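Toll-receptor-related 2 (Hydra vulgaris, PDB 4W8H) probably relays innate immune-type signals inside the cell through its Toll/interleukin-1 receptor (TIR) domain, the part of this membrane receptor described here. Local coordinates at residues A[64-69]-A[91-96]. Residues are numbered along the deposited sequence; the frame is centred on the assembly and turned at random.
Sequences VMSPDF and LYRPCE
Arg-93 and Asp-68 form a salt bridge, with Arg-93 NH1 2.8 Å from Asp-68 OD2. The bond is nearly straight (164°) and close to the guanidinium plane. It meets OD2 on the anti side, somewhat out of the carboxylate plane, which is turned 39° from the guanidinium. Arg-93 NH2 bonds the same oxygen weakly. The Arg-93 chain bends at its third torsion (chi3 57°), which turns the guanidinium over Pro-67. Pro-67 CD sits over the centre of one guanidinium face, 3.7 Å from Arg-93 CZ. Arg-93 NH1 also pairs with Asp-15, whose other carboxylate oxygen bonds Ser-66 OG. Ser-66 OG accepts from Phe-69 N at 3.0 Å, an ST motif that ties down the turn after strand 58-65.

In the backbone, Met-65 O takes two hydrogen bonds, from Tyr-92 N at 3.0 Å and Arg-93 N at 3.3 Å.

Among apolar contacts, Val-64 CG1 packs 3.6 Å from Tyr-92 CB. Met-65 and Leu-91 point to the same face of the sheet, opposite Val-64, and Met-65 CE touches Leu-91 CB at 4.1 Å. Cys-95 CB lies 3.7 Å from Pro-67 CD.

The contact thus joins the C-terminal ends of two adjacent parallel strands, 58-65 and 87-91, and the loops after them, in the flavodoxin-like TIR fold. Arg-93 probably offsets the negative charges of Asp-68 and Asp-15, favouring their ionised forms, and the bonds probably limit its movement.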
ATOM      1  N   VAL A  64       1.739   1.346   3.450  1.00  5.89           N
ATOM      2  CA  VAL A  64       2.121   0.572   4.655  1.00  5.14           C
ATOM      3  C   VAL A  64       2.762   1.591   5.611  1.00  5.89           C
ATOM      4  O   VAL A  64       3.973   1.855   5.557  1.00  6.92           O
ATOM      5  CB  VAL A  64       3.045  -0.578   4.304  1.00  5.53           C
ATOM      6  CG1 VAL A  64       3.411  -1.334   5.595  1.00  6.70           C
ATOM      7  CG2 VAL A  64       2.388  -1.506   3.287  1.00  6.81           C
ATOM      8  N   MET A  65       1.936   2.160   6.499  1.00  5.37           N
ATOM      9  CA  MET A  65       2.374   3.232   7.365  1.00  6.65           C
ATOM     10  C   MET A  65       3.208   2.664   8.525  1.00  6.25           C
ATOM     11  O   MET A  65       2.874   1.644   9.167  1.00  6.57           O
ATOM     12  CB  MET A  65       1.168   3.981   7.916  1.00  6.86           C
ATOM     13  CG  MET A  65       0.301   4.579   6.808  1.00  7.86           C
ATOM     14  SD  MET A  65      -0.978   5.710   7.414  1.00  9.53           S
ATOM     15  CE  MET A  65      -2.003   4.540   8.303  1.00 10.06           C
ATOM     16  N   SER A  66       4.279   3.367   8.809  1.00  6.06           N
ATOM     17  CA  SER A  66       5.233   3.053   9.878  1.00  5.99           C
ATOM     18  C   SER A  66       6.139   4.280  10.043  1.00  6.80           C
ATOM     19  O   SER A  66       6.140   5.168   9.176  1.00  7.66           O
ATOM     20  CB  SER A  66       6.112   1.881   9.475  1.00  8.04           C
ATOM     21  OG  SER A  66       7.093   2.280   8.527  1.00  7.59           O
ATOM     22  N   PRO A  67       6.971   4.303  11.080  1.00  7.08           N
ATOM     23  CA  PRO A  67       7.885   5.438  11.196  1.00  9.27           C
ATOM     24  C   PRO A  67       8.810   5.563  10.011  1.00  9.14           C
ATOM     25  O   PRO A  67       9.150   6.676   9.585  1.00 11.27           O
ATOM     26  CB  PRO A  67       8.666   5.135  12.483  1.00 13.14           C
ATOM     27  CG  PRO A  67       7.744   4.241  13.295  1.00 10.40           C
ATOM     28  CD  PRO A  67       6.999   3.424  12.275  1.00  7.50           C
ATOM     29  N   ASP A  68       9.224   4.426   9.447  1.00  8.61           N
ATOM     30  CA  ASP A  68      10.149   4.471   8.311  1.00  9.43           C
ATOM     31  C   ASP A  68       9.476   4.887   7.003  1.00  9.61           C
ATOM     32  O   ASP A  68      10.088   5.536   6.148  1.00 10.74           O
ATOM     33  CB  ASP A  68      10.850   3.142   8.168  1.00 10.39           C
ATOM     34  CG  ASP A  68      11.766   2.875   9.348  1.00 12.16           C
ATOM     35  OD1 ASP A  68      12.678   3.707   9.586  1.00 15.71           O
ATOM     36  OD2 ASP A  68      11.566   1.854  10.047  1.00 14.20           O
ATOM     37  N   PHE A  69       8.193   4.564   6.850  1.00  8.33           N
ATOM     38  CA  PHE A  69       7.434   5.034   5.686  1.00  8.66           C
ATOM     39  C   PHE A  69       7.516   6.556   5.570  1.00  9.60           C
ATOM     40  O   PHE A  69       7.729   7.088   4.491  1.00 10.37           O
ATOM     41  CB  PHE A  69       5.974   4.640   5.817  1.00  7.73           C
ATOM     42  CG  PHE A  69       5.158   5.020   4.636  1.00  8.32           C
ATOM     43  CD1 PHE A  69       4.556   6.262   4.565  1.00 12.06           C
ATOM     44  CD2 PHE A  69       4.983   4.144   3.599  1.00  7.27           C
ATOM     45  CE1 PHE A  69       3.828   6.635   3.455  1.00 13.31           C
ATOM     46  CE2 PHE A  69       4.246   4.525   2.464  1.00  8.36           C
ATOM     47  CZ  PHE A  69       3.693   5.775   2.398  1.00 10.94           C
ATOM     48  N   LEU A  91      -2.029   0.735   9.066  1.00  5.83           N
ATOM     49  CA  LEU A  91      -1.120   1.098  10.155  1.00  6.87           C
ATOM     50  C   LEU A  91      -0.392  -0.152  10.569  1.00  6.46           C
ATOM     51  O   LEU A  91      -0.940  -0.992  11.294  1.00  7.56           O
ATOM     52  CB  LEU A  91      -1.836   1.755  11.332  1.00  8.26           C
ATOM     53  CG  LEU A  91      -0.911   2.335  12.413  1.00 10.00           C
ATOM     54  CD1 LEU A  91      -0.162   3.558  11.959  1.00 10.55           C
ATOM     55  CD2 LEU A  91      -1.695   2.637  13.679  1.00 13.25           C
ATOM     56  N   TYR A  92       0.826  -0.301  10.066  1.00  5.78           N
ATOM     57  CA  TYR A  92       1.618  -1.510  10.289  1.00  6.26           C
ATOM     58  C   TYR A  92       2.383  -1.397  11.606  1.00  6.29           C
ATOM     59  O   TYR A  92       2.454  -2.356  12.363  1.00  8.03           O
ATOM     60  CB  TYR A  92       2.536  -1.781   9.078  1.00  7.65           C
ATOM     61  CG  TYR A  92       3.582  -2.827   9.344  1.00  8.44           C
ATOM     62  CD1 TYR A  92       3.253  -4.083   9.837  1.00  8.85           C
ATOM     63  CD2 TYR A  92       4.929  -2.519   9.170  1.00  8.94           C
ATOM     64  CE1 TYR A  92       4.269  -5.012  10.138  1.00  9.38           C
ATOM     65  CE2 TYR A  92       5.931  -3.438   9.456  1.00 10.73           C
ATOM     66  CZ  TYR A  92       5.596  -4.655   9.981  1.00  9.65           C
ATOM     67  OH  TYR A  92       6.614  -5.515  10.271  1.00 12.41           O
ATOM     68  N   ARG A  93       3.029  -0.265  11.813  1.00  7.16           N
ATOM     69  CA  ARG A  93       3.718   0.037  13.069  1.00  7.90           C
ATOM     70  C   ARG A  93       3.267   1.399  13.567  1.00  7.50           C
ATOM     71  O   ARG A  93       3.097   2.285  12.754  1.00  7.91           O
ATOM     72  CB  ARG A  93       5.226   0.017  12.872  1.00  8.07           C
ATOM     73  CG  ARG A  93       5.804  -1.359  12.590  1.00  9.88           C
ATOM     74  CD  ARG A  93       7.150  -1.240  11.808  1.00 13.65           C
ATOM     75  NE  ARG A  93       8.095  -0.428  12.524  1.00 16.53           N
ATOM     76  CZ  ARG A  93       9.061   0.313  11.999  1.00 15.12           C
ATOM     77  NH1 ARG A  93       9.236   0.414  10.670  1.00 13.82           N
ATOM     78  NH2 ARG A  93       9.842   0.978  12.848  1.00 17.64           N
ATOM     79  N   PRO A  94       3.113   1.580  14.896  1.00  7.92           N
ATOM     80  CA  PRO A  94       2.674   2.883  15.412  1.00  8.62           C
ATOM     81  C   PRO A  94       3.630   3.995  15.004  1.00  8.32           C
ATOM     82  O   PRO A  94       4.845   3.818  14.943  1.00  8.37           O
ATOM     83  CB  PRO A  94       2.703   2.698  16.936  1.00 11.44           C
ATOM     84  CG  PRO A  94       2.536   1.207  17.127  1.00 11.20           C
ATOM     85  CD  PRO A  94       3.350   0.611  15.987  1.00  9.43           C
ATOM     86  N   CYS A  95       3.066   5.148  14.681  1.00  8.23           N
ATOM     87  CA  CYS A  95       3.857   6.261  14.171  1.00  8.22           C
ATOM     88  C   CYS A  95       3.031   7.532  14.237  1.00  8.91           C
ATOM     89  O   CYS A  95       1.817   7.500  14.407  1.00 11.22           O
ATOM     90  CB  CYS A  95       4.334   6.006  12.743  1.00  8.54           C
ATOM     91  SG  CYS A  95       3.046   5.687  11.560  1.00 10.13           S
ATOM     92  N   GLU A  96       3.694   8.657  14.024  1.00 11.36           N
ATOM     93  CA  GLU A  96       3.009   9.922  13.848  1.00 11.45           C
ATOM     94  C   GLU A  96       2.488   9.978  12.424  1.00 11.78           C
ATOM     95  O   GLU A  96       3.264  10.077  11.483  1.00 15.55           O
ATOM     96  CB  GLU A  96       3.957  11.102  14.071  1.00 12.21           C
ATOM     97  CG  GLU A  96       3.242  12.465  14.011  1.00 15.65           C
ATOM     98  CD  GLU A  96       4.136  13.631  14.382  1.00 21.88           C
ATOM     99  OE1 GLU A  96       5.178  13.397  14.995  1.00 23.28           O
ATOM    100  OE2 GLU A  96       3.810  14.790  14.040  1.00 26.44           O
TER